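Local coordinates for protein probable ferredoxin-dependent nitrite reductase NirA (Mycobacterium tuberculosis, PDB 1ZJ8) that probably catalyses the six-electron, ferredoxin-dependent reduction of sulfite to sulfide, using a siroheme and a [4Fe-4S] cluster, at residues A[106-111]-A[166-172]; A[174-180]-A[215-221]. All blocks are in the same frame, centred on the assembly; numbering follows the deposited sequence.

Contact 1 of 2, residues A[106-111]-A[166-172]; sequences MMRVRC and LQTTEAC. With SRM (siroheme), chain E.
A buried packing of strand on loop, in which the side chains of Arg108 and Arg110 reach backbone carbonyls of 166-172, lies beside the siroheme. Arg108 leaves the backbone with CG anti to N (chi1 -179°) and bends at its third torsion, which sets the guanidinium between protein and cofactor. Over one face sits Cys172 SG, about 4.0 Å above the plane; across the opposite face lies a siroheme carboxylate, with NH1 to O2B at 3.0 Å. The same NH1 donates to Ala171 O, a longer bond of 3.3 Å, while NE is taken by Gln145, so contacts on several sides fix the group's rotation. Arg110 runs extended from CG to NE to the type II turn Thr168-Ala171, and its NH1 donates to Thr169 O in the carbonyl plane (2.8 Å). Asp112 forms a salt bridge with its NE. The backbone of Arg110 bonds as well, its N donating to Gln167 O at 3.1 Å, and the methyl CG2 of Thr168 rests on Arg108 O. Cys172 SG is linked covalently to Tyr80, the Cys-Tyr bond of this active site. Strand 104-109 runs between 79-83, which carries Tyr80, and 144-149, while Ile157 and Leu161 of helix 154-162 pack on Met107 and Thr168.

Contact 2 of 2, residues A[174-180]-A[215-221]; sequences DCPRVVL and LPRKYKT. With SRM (siroheme), chain E.
Arg177 lays its guanidinium over the aliphatic part of Lys218, with NH2 3.4 Å from CB and the lysine CD above one face, offset toward the rim. A bend at its second torsion (chi2 -54°) folds the arginine back over its neighbour, and NE is bonded to Gly173 O. The two cationic ends converge, Arg177 NH2 and Lys218 NZ lying 4.1 Å apart, consistent with a basic pocket for an anionic substrate such as sulfite beside the siroheme carboxylates. Lys218, Lys220 and Arg217 all border the cofactor, Arg217 NH2 approaching O4D at 3.1 Å, although the exact positions of the two lysine ends are doubtful. The two backbones pair in parallel: Arg177 N donates to Tyr219 O at 2.9 Å, nearly straight at 170°, and Leu180 N to Thr221 O at 2.8 Å. On the face away from the cofactor, Pro176 CB meets the edge of the Tyr219 ring, and Val179 CG1 lies beside Thr221 CG2 at 3.8 Å. Before the strands, Leu215 N bonds to Asp174 O (3.0 Å), and the Asp174 carboxylate forms salt bridges with Arg297 and Lys41. Strands 176-181 and 219-224 flank the crossover through helix 196-206, a beta-alpha-beta unit; helix 277-291 covers the Pro176 and Tyr219 side, and strand 236-243 continues the sheet.

In the fold
The two contacts follow one another along the chain, contact 1 closing at Cys172 just before contact 2 opens at Asp174, and their centres lie 12 Å apart. They belong to different sheets: 106-111 is part of the antiparallel sheet of strands 79-83, 104-109 and 144-149, whereas contact 2 forms the edge of the mixed sheet that continues through 236-243. Loop 166-172 packs on strand 104-109 of the first sheet and runs on into strand 176-181 of the second. They also touch directly: Arg110 NH1 probably bonds to Pro176 O, and Arg108 and Arg177 bring their guanidinium groups together. Arg108 of contact 1 and Arg217, Lys218 and Lys220 of contact 2 belong to the pocket of the siroheme, whose iron is probably bound axially by Cys478.

Contact 1 of 2, residues A[106-111]-A[166-172]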
loop_
_atom_site.group_PDB
_atom_site.type_symbol
_atom_site.label_atom_id
_atom_site.label_comp_id
_atom_site.label_asym_id
_atom_site.label_seq_id
_atom_site.Cartn_x
_atom_site.Cartn_y
_atom_site.Cartn_z
ATOM N N MET A 106 -2.970 3.157 -16.178
ATOM C CA MET A 106 -3.184 3.475 -14.786
ATOM C C MET A 106 -2.205 4.618 -14.477
ATOM O O MET A 106 -1.025 4.550 -14.849
ATOM C CB MET A 106 -2.864 2.266 -13.902
ATOM C CG MET A 106 -3.097 2.487 -12.391
ATOM S SD MET A 106 -1.759 3.380 -11.506
ATOM C CE MET A 106 -0.622 2.019 -11.181
ATOM N N MET A 107 -2.683 5.669 -13.813
ATOM C CA MET A 107 -1.792 6.727 -13.342
ATOM C C MET A 107 -1.907 6.902 -11.821
ATOM O O MET A 107 -3.011 7.000 -11.283
ATOM C CB MET A 107 -2.070 8.033 -14.062
ATOM C CG MET A 107 -1.022 9.099 -13.753
ATOM S SD MET A 107 -1.262 10.646 -14.685
ATOM C CE MET A 107 -2.679 11.336 -13.864
ATOM N N ARG A 108 -0.756 6.948 -11.151
ATOM C CA ARG A 108 -0.662 6.881 -9.691
ATOM C C ARG A 108 -0.144 8.199 -9.147
ATOM O O ARG A 108 0.968 8.616 -9.469
ATOM C CB ARG A 108 0.304 5.748 -9.289
ATOM C CG ARG A 108 0.501 5.537 -7.773
ATOM C CD ARG A 108 1.484 4.389 -7.464
ATOM N NE ARG A 108 0.937 3.077 -7.819
ATOM C CZ ARG A 108 1.569 1.915 -7.643
ATOM N NH1 ARG A 108 2.785 1.852 -7.113
ATOM N NH2 ARG A 108 0.985 0.787 -7.988
ATOM N N VAL A 109 -0.943 8.846 -8.309
ATOM C CA VAL A 109 -0.543 10.111 -7.731
ATOM C C VAL A 109 0.170 9.869 -6.414
ATOM O O VAL A 109 -0.352 9.178 -5.540
ATOM C CB VAL A 109 -1.741 11.037 -7.492
ATOM C CG1 VAL A 109 -1.267 12.400 -7.009
ATOM C CG2 VAL A 109 -2.572 11.182 -8.779
ATOM N N ARG A 110 1.365 10.447 -6.286
ATOM C CA ARG A 110 2.195 10.308 -5.092
ATOM C C ARG A 110 1.709 11.223 -3.960
ATOM O O ARG A 110 1.678 12.453 -4.128
ATOM C CB ARG A 110 3.623 10.674 -5.463
ATOM C CG ARG A 110 4.636 10.296 -4.439
ATOM C CD ARG A 110 5.940 11.049 -4.605
ATOM N NE ARG A 110 6.840 10.621 -3.547
ATOM C CZ ARG A 110 7.644 9.570 -3.626
ATOM N NH1 ARG A 110 7.746 8.864 -4.746
ATOM N NH2 ARG A 110 8.391 9.233 -2.584
ATOM N N CYS A 111 1.331 10.630 -2.826
ATOM C CA CYS A 111 0.823 11.376 -1.683
ATOM C C CYS A 111 1.547 11.023 -0.385
ATOM O O CYS A 111 0.951 10.449 0.543
ATOM C CB CYS A 111 -0.656 11.080 -1.491
ATOM S SG CYS A 111 -1.666 11.443 -2.906
ATOM N N LEU A 166 1.295 18.554 -6.070
ATOM C CA LEU A 166 1.329 17.105 -6.253
ATOM C C LEU A 166 2.149 16.694 -7.471
ATOM O O LEU A 166 2.263 17.436 -8.437
ATOM C CB LEU A 166 -0.098 16.556 -6.363
ATOM C CG LEU A 166 -0.941 16.696 -5.084
ATOM C CD1 LEU A 166 -2.423 16.753 -5.402
ATOM C CD2 LEU A 166 -0.637 15.548 -4.127
ATOM N N GLN A 167 2.714 15.496 -7.398
ATOM C CA GLN A 167 3.563 14.948 -8.438
ATOM C C GLN A 167 3.353 13.424 -8.538
ATOM O O GLN A 167 2.719 12.816 -7.670
ATOM C CB GLN A 167 5.032 15.280 -8.155
ATOM C CG GLN A 167 5.526 14.971 -6.724
ATOM C CD GLN A 167 7.053 15.179 -6.558
ATOM O OE1 GLN A 167 7.848 14.681 -7.355
ATOM N NE2 GLN A 167 7.449 15.919 -5.523
ATOM N N THR A 168 3.865 12.823 -9.612
ATOM C CA THR A 168 3.793 11.380 -9.802
ATOM C C THR A 168 5.193 10.796 -9.786
ATOM O O THR A 168 5.393 9.643 -10.163
ATOM C CB THR A 168 3.056 10.988 -11.143
ATOM O OG1 THR A 168 3.777 11.450 -12.303
ATOM C CG2 THR A 168 1.646 11.568 -11.180
ATOM N N THR A 169 6.163 11.582 -9.331
ATOM C CA THR A 169 7.563 11.187 -9.422
ATOM C C THR A 169 7.898 9.936 -8.598
ATOM O O THR A 169 7.631 9.875 -7.397
ATOM C CB THR A 169 8.495 12.321 -8.952
ATOM O OG1 THR A 169 8.157 13.549 -9.622
ATOM C CG2 THR A 169 9.976 11.950 -9.200
ATOM N N GLU A 170 8.506 8.954 -9.258
ATOM C CA GLU A 170 8.986 7.743 -8.595
ATOM C C GLU A 170 7.846 7.079 -7.818
ATOM O O GLU A 170 8.072 6.450 -6.776
ATOM C CB GLU A 170 10.218 8.040 -7.697
ATOM C CG GLU A 170 11.548 8.288 -8.472
ATOM C CD GLU A 170 12.677 8.933 -7.636
ATOM O OE1 GLU A 170 12.489 10.049 -7.107
ATOM O OE2 GLU A 170 13.777 8.350 -7.541
ATOM N N ALA A 171 6.626 7.218 -8.347
ATOM C CA ALA A 171 5.437 6.586 -7.763
ATOM C C ALA A 171 5.441 5.108 -8.125
ATOM O O ALA A 171 4.994 4.267 -7.341
ATOM C CB ALA A 171 4.157 7.250 -8.268
ATOM N N CYS A 172 5.931 4.808 -9.332
ATOM C CA CYS A 172 6.244 3.434 -9.767
ATOM C C CYS A 172 7.773 3.365 -10.003
ATOM O O CYS A 172 8.465 4.377 -9.920
ATOM C CB CYS A 172 5.458 3.082 -11.069
ATOM S SG CYS A 172 3.857 2.080 -11.012
HETATM FE FE SRM E . 1.612 -3.340 -5.795
HETATM C CHA SRM E . 2.647 -4.546 -8.819
HETATM C CHB SRM E . -1.375 -2.612 -7.125
HETATM C CHC SRM E . 0.647 -2.149 -2.924
HETATM C CHD SRM E . 3.372 -5.841 -4.189
HETATM N NA SRM E . 0.868 -3.358 -7.651
HETATM C C1A SRM E . 1.473 -3.765 -8.789
HETATM C C2A SRM E . 0.779 -3.314 -10.037
HETATM C CMA SRM E . 1.446 -2.080 -10.563
HETATM C CDA SRM E . 0.634 -4.413 -11.053
HETATM C CEA SRM E . 1.531 -4.439 -12.250
HETATM O O3A SRM E . 2.747 -4.566 -12.077
HETATM O O4A SRM E . 1.070 -4.330 -13.395
HETATM C C3A SRM E . -0.575 -3.007 -9.493
HETATM C CAA SRM E . -1.224 -1.803 -10.089
HETATM C CBA SRM E . -1.997 -2.366 -11.253
HETATM C CCA SRM E . -3.237 -1.573 -11.503
HETATM O O1A SRM E . -3.905 -1.170 -10.526
HETATM O O2A SRM E . -3.555 -1.319 -12.691
HETATM C C4A SRM E . -0.357 -2.968 -8.019
HETATM N NB SRM E . -0.010 -2.398 -5.204
HETATM C C1B SRM E . -1.147 -2.117 -5.844
HETATM C C2B SRM E . -2.104 -1.239 -5.088
HETATM C CMB SRM E . -2.806 -0.212 -5.932
HETATM C CDB SRM E . -3.137 -2.128 -4.480
HETATM C CEB SRM E . -4.223 -1.500 -3.681
HETATM O O3B SRM E . -5.415 -1.497 -4.055
HETATM O O4B SRM E . -3.892 -0.968 -2.622
HETATM C C3B SRM E . -1.158 -0.693 -4.040
HETATM C CAB SRM E . -0.457 0.544 -4.536
HETATM C CBB SRM E . -0.004 1.422 -3.410
HETATM C CCB SRM E . 0.885 2.516 -3.928
HETATM O O1B SRM E . 0.460 3.660 -4.066
HETATM O O2B SRM E . 2.063 2.302 -4.197
HETATM C C4B SRM E . -0.116 -1.778 -4.033
HETATM N NC SRM E . 1.839 -3.947 -3.974
HETATM C C1C SRM E . 1.522 -3.224 -2.880
HETATM C C2C SRM E . 1.825 -3.862 -1.685
HETATM C CDC SRM E . 1.404 -3.527 -0.293
HETATM C CEC SRM E . 2.173 -2.572 0.534
HETATM O O3C SRM E . 3.086 -1.888 0.017
HETATM O O4C SRM E . 1.856 -2.523 1.731
HETATM C C3C SRM E . 2.556 -4.938 -2.091
HETATM C CAC SRM E . 3.091 -5.879 -1.061
HETATM C CBC SRM E . 4.212 -5.447 -0.140
HETATM C CCC SRM E . 5.529 -5.557 -0.887
HETATM O O1C SRM E . 5.807 -4.753 -1.818
HETATM O O2C SRM E . 6.297 -6.494 -0.547
HETATM C C4C SRM E . 2.610 -4.935 -3.461
HETATM N ND SRM E . 3.036 -4.659 -6.368
HETATM C C1D SRM E . 3.444 -5.669 -5.583
HETATM C C2D SRM E . 4.012 -6.673 -6.391
HETATM C CAD SRM E . 5.097 -7.610 -5.891
HETATM C CBD SRM E . 6.528 -7.222 -6.092
HETATM C CCD SRM E . 7.679 -8.005 -5.528
HETATM O O1D SRM E . 8.379 -7.434 -4.662
HETATM O O2D SRM E . 7.921 -9.182 -5.909
HETATM C C3D SRM E . 3.928 -6.220 -7.697
HETATM C CDD SRM E . 4.775 -6.711 -8.839
HETATM C CED SRM E . 6.217 -6.296 -9.033
HETATM O O3D SRM E . 6.703 -5.355 -8.405
HETATM O O4D SRM E . 6.953 -6.893 -9.831
HETATM C C4D SRM E . 3.324 -4.974 -7.667
#

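Contact 2 of 2, residues A[174-180]-A[215-221]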
loop_
_atom_site.group_PDB
_atom_site.type_symbol
_atom_site.label_atom_id
_atom_site.label_comp_id
_atom_site.label_asym_id
_atom_site.label_seq_id
_atom_site.Cartn_x
_atom_site.Cartn_y
_atom_site.Cartn_z
ATOM N N ASP A 174 11.944 1.352 -10.189
ATOM C CA ASP A 174 13.055 0.847 -9.362
ATOM C C ASP A 174 13.711 1.985 -8.549
ATOM O O ASP A 174 14.841 2.419 -8.840
ATOM C CB ASP A 174 14.089 0.149 -10.262
ATOM C CG ASP A 174 13.578 -1.178 -10.852
ATOM O OD1 ASP A 174 12.361 -1.485 -10.724
ATOM O OD2 ASP A 174 14.412 -1.922 -11.438
ATOM N N CYS A 175 12.974 2.437 -7.523
ATOM C CA CYS A 175 13.219 3.709 -6.824
ATOM C C CYS A 175 12.242 3.860 -5.644
ATOM O O CYS A 175 11.318 3.065 -5.509
ATOM C CB CYS A 175 13.007 4.836 -7.820
ATOM S SG CYS A 175 11.494 4.591 -8.763
ATOM N N PRO A 176 12.446 4.862 -4.772
ATOM C CA PRO A 176 11.567 5.010 -3.587
ATOM C C PRO A 176 10.118 5.389 -3.885
ATOM O O PRO A 176 9.839 6.389 -4.574
ATOM C CB PRO A 176 12.249 6.113 -2.754
ATOM C CG PRO A 176 13.651 6.202 -3.287
ATOM C CD PRO A 176 13.524 5.866 -4.760
ATOM N N ARG A 177 9.207 4.583 -3.348
ATOM C CA ARG A 177 7.780 4.800 -3.521
ATOM C C ARG A 177 7.341 5.793 -2.463
ATOM O O ARG A 177 8.167 6.253 -1.682
ATOM C CB ARG A 177 7.025 3.469 -3.372
ATOM C CG ARG A 177 7.533 2.344 -4.287
ATOM C CD ARG A 177 7.533 2.821 -5.739
ATOM N NE ARG A 177 7.836 1.782 -6.719
ATOM C CZ ARG A 177 6.980 0.853 -7.135
ATOM N NH1 ARG A 177 5.737 0.766 -6.639
ATOM N NH2 ARG A 177 7.389 -0.025 -8.043
ATOM N N VAL A 178 6.046 6.120 -2.443
ATOM C CA VAL A 178 5.455 6.903 -1.347
ATOM C C VAL A 178 6.059 6.604 0.030
ATOM O O VAL A 178 6.228 5.459 0.415
ATOM C CB VAL A 178 3.929 6.639 -1.166
ATOM C CG1 VAL A 178 3.102 7.648 -1.898
ATOM C CG2 VAL A 178 3.571 5.232 -1.554
ATOM N N VAL A 179 6.339 7.650 0.781
ATOM C CA VAL A 179 6.656 7.496 2.173
ATOM C C VAL A 179 5.346 7.518 2.953
ATOM O O VAL A 179 4.594 8.493 2.869
ATOM C CB VAL A 179 7.510 8.673 2.681
ATOM C CG1 VAL A 179 7.906 8.439 4.152
ATOM C CG2 VAL A 179 8.733 8.903 1.784
ATOM N N LEU A 180 5.082 6.462 3.722
ATOM C CA LEU A 180 3.849 6.404 4.518
ATOM C C LEU A 180 3.947 7.314 5.763
ATOM O O LEU A 180 5.035 7.537 6.307
ATOM C CB LEU A 180 3.509 4.958 4.893
ATOM C CG LEU A 180 3.501 3.886 3.781
ATOM C CD1 LEU A 180 3.068 2.520 4.347
ATOM C CD2 LEU A 180 2.617 4.283 2.631
ATOM N N LEU A 215 17.692 1.879 -8.269
ATOM C CA LEU A 215 17.902 0.912 -7.195
ATOM C C LEU A 215 17.653 -0.510 -7.730
ATOM O O LEU A 215 17.057 -0.691 -8.809
ATOM C CB LEU A 215 16.981 1.218 -5.996
ATOM C CG LEU A 215 16.770 2.678 -5.586
ATOM C CD1 LEU A 215 15.858 2.738 -4.382
ATOM C CD2 LEU A 215 18.065 3.364 -5.270
ATOM N N PRO A 216 18.143 -1.525 -6.997
ATOM C CA PRO A 216 17.908 -2.922 -7.332
ATOM C C PRO A 216 16.441 -3.251 -7.602
ATOM O O PRO A 216 16.149 -4.131 -8.426
ATOM C CB PRO A 216 18.369 -3.657 -6.070
ATOM C CG PRO A 216 19.396 -2.768 -5.450
ATOM C CD PRO A 216 19.011 -1.374 -5.808
ATOM N N ARG A 217 15.540 -2.581 -6.879
ATOM C CA ARG A 217 14.108 -2.693 -7.119
ATOM C C ARG A 217 13.340 -1.558 -6.449
ATOM O O ARG A 217 13.934 -0.549 -6.029
ATOM C CB ARG A 217 13.614 -4.039 -6.596
ATOM C CG ARG A 217 13.265 -5.027 -7.680
ATOM C CD ARG A 217 12.283 -6.068 -7.139
ATOM N NE ARG A 217 11.574 -6.771 -8.199
ATOM C CZ ARG A 217 10.668 -6.207 -8.984
ATOM N NH1 ARG A 217 10.334 -4.918 -8.857
ATOM N NH2 ARG A 217 10.099 -6.950 -9.916
ATOM N N LYS A 218 12.015 -1.723 -6.370
ATOM C CA LYS A 218 11.157 -0.810 -5.619
ATOM C C LYS A 218 11.536 -0.806 -4.133
ATOM O O LYS A 218 12.034 -1.813 -3.599
ATOM C CB LYS A 218 9.672 -1.168 -5.819
ATOM C CG LYS A 218 9.228 -2.506 -5.246
ATOM C CD LYS A 218 7.706 -2.653 -5.228
ATOM C CE LYS A 218 7.153 -3.364 -6.468
ATOM N NZ LYS A 218 5.650 -3.340 -6.494
ATOM N N TYR A 219 11.273 0.337 -3.492
ATOM C CA TYR A 219 11.712 0.639 -2.125
ATOM C C TYR A 219 10.638 1.398 -1.346
ATOM O O TYR A 219 10.303 2.533 -1.669
ATOM C CB TYR A 219 12.963 1.491 -2.197
ATOM C CG TYR A 219 13.682 1.775 -0.896
ATOM C CD1 TYR A 219 14.500 0.832 -0.329
ATOM C CD2 TYR A 219 13.601 3.019 -0.290
ATOM C CE1 TYR A 219 15.199 1.098 0.829
ATOM C CE2 TYR A 219 14.306 3.298 0.866
ATOM C CZ TYR A 219 15.115 2.329 1.425
ATOM O OH TYR A 219 15.838 2.572 2.578
ATOM N N LYS A 220 10.128 0.761 -0.303
ATOM C CA LYS A 220 8.965 1.227 0.419
ATOM C C LYS A 220 9.343 1.699 1.822
ATOM O O LYS A 220 10.030 0.985 2.579
ATOM C CB LYS A 220 7.925 0.099 0.510
ATOM C CG LYS A 220 7.196 -0.141 -0.786
ATOM C CD LYS A 220 6.304 -1.377 -0.741
ATOM C CE LYS A 220 5.498 -1.470 -2.046
ATOM N NZ LYS A 220 4.865 -2.796 -2.315
ATOM N N THR A 221 8.824 2.872 2.175
ATOM C CA THR A 221 9.180 3.530 3.411
ATOM C C THR A 221 7.933 3.917 4.232
ATOM O O THR A 221 6.910 4.376 3.680
ATOM C CB THR A 221 10.060 4.762 3.111
ATOM O OG1 THR A 221 11.293 4.324 2.526
ATOM C CG2 THR A 221 10.362 5.559 4.366
HETATM FE FE SRM E . 1.612 -3.340 -5.795
HETATM C CHA SRM E . 2.647 -4.546 -8.819
HETATM C CHB SRM E . -1.375 -2.612 -7.125
HETATM C CHC SRM E . 0.647 -2.149 -2.924
HETATM C CHD SRM E . 3.372 -5.841 -4.189
HETATM N NA SRM E . 0.868 -3.358 -7.651
HETATM C C1A SRM E . 1.473 -3.765 -8.789
HETATM C C2A SRM E . 0.779 -3.314 -10.037
HETATM C CMA SRM E . 1.446 -2.080 -10.563
HETATM C CDA SRM E . 0.634 -4.413 -11.053
HETATM C CEA SRM E . 1.531 -4.439 -12.250
HETATM O O3A SRM E . 2.747 -4.566 -12.077
HETATM O O4A SRM E . 1.070 -4.330 -13.395
HETATM C C3A SRM E . -0.575 -3.007 -9.493
HETATM C CAA SRM E . -1.224 -1.803 -10.089
HETATM C CBA SRM E . -1.997 -2.366 -11.253
HETATM C CCA SRM E . -3.237 -1.573 -11.503
HETATM O O1A SRM E . -3.905 -1.170 -10.526
HETATM O O2A SRM E . -3.555 -1.319 -12.691
HETATM C C4A SRM E . -0.357 -2.968 -8.019
HETATM N NB SRM E . -0.010 -2.398 -5.204
HETATM C C1B SRM E . -1.147 -2.117 -5.844
HETATM C C2B SRM E . -2.104 -1.239 -5.088
HETATM C CMB SRM E . -2.806 -0.212 -5.932
HETATM C CDB SRM E . -3.137 -2.128 -4.480
HETATM C CEB SRM E . -4.223 -1.500 -3.681
HETATM O O3B SRM E . -5.415 -1.497 -4.055
HETATM O O4B SRM E . -3.892 -0.968 -2.622
HETATM C C3B SRM E . -1.158 -0.693 -4.040
HETATM C CAB SRM E . -0.457 0.544 -4.536
HETATM C CBB SRM E . -0.004 1.422 -3.410
HETATM C CCB SRM E . 0.885 2.516 -3.928
HETATM O O1B SRM E . 0.460 3.660 -4.066
HETATM O O2B SRM E . 2.063 2.302 -4.197
HETATM C C4B SRM E . -0.116 -1.778 -4.033
HETATM N NC SRM E . 1.839 -3.947 -3.974
HETATM C C1C SRM E . 1.522 -3.224 -2.880
HETATM C C2C SRM E . 1.825 -3.862 -1.685
HETATM C CDC SRM E . 1.404 -3.527 -0.293
HETATM C CEC SRM E . 2.173 -2.572 0.534
HETATM O O3C SRM E . 3.086 -1.888 0.017
HETATM O O4C SRM E . 1.856 -2.523 1.731
HETATM C C3C SRM E . 2.556 -4.938 -2.091
HETATM C CAC SRM E . 3.091 -5.879 -1.061
HETATM C CBC SRM E . 4.212 -5.447 -0.140
HETATM C CCC SRM E . 5.529 -5.557 -0.887
HETATM O O1C SRM E . 5.807 -4.753 -1.818
HETATM O O2C SRM E . 6.297 -6.494 -0.547
HETATM C C4C SRM E . 2.610 -4.935 -3.461
HETATM N ND SRM E . 3.036 -4.659 -6.368
HETATM C C1D SRM E . 3.444 -5.669 -5.583
HETATM C C2D SRM E . 4.012 -6.673 -6.391
HETATM C CAD SRM E . 5.097 -7.610 -5.891
HETATM C CBD SRM E . 6.528 -7.222 -6.092
HETATM C CCD SRM E . 7.679 -8.005 -5.528
HETATM O O1D SRM E . 8.379 -7.434 -4.662
HETATM O O2D SRM E . 7.921 -9.182 -5.909
HETATM C C3D SRM E . 3.928 -6.220 -7.697
HETATM C CDD SRM E . 4.775 -6.711 -8.839
HETATM C CED SRM E . 6.217 -6.296 -9.033
HETATM O O3D SRM E . 6.703 -5.355 -8.405
HETATM O O4D SRM E . 6.953 -6.893 -9.831
HETATM C C4D SRM E . 3.324 -4.974 -7.667
#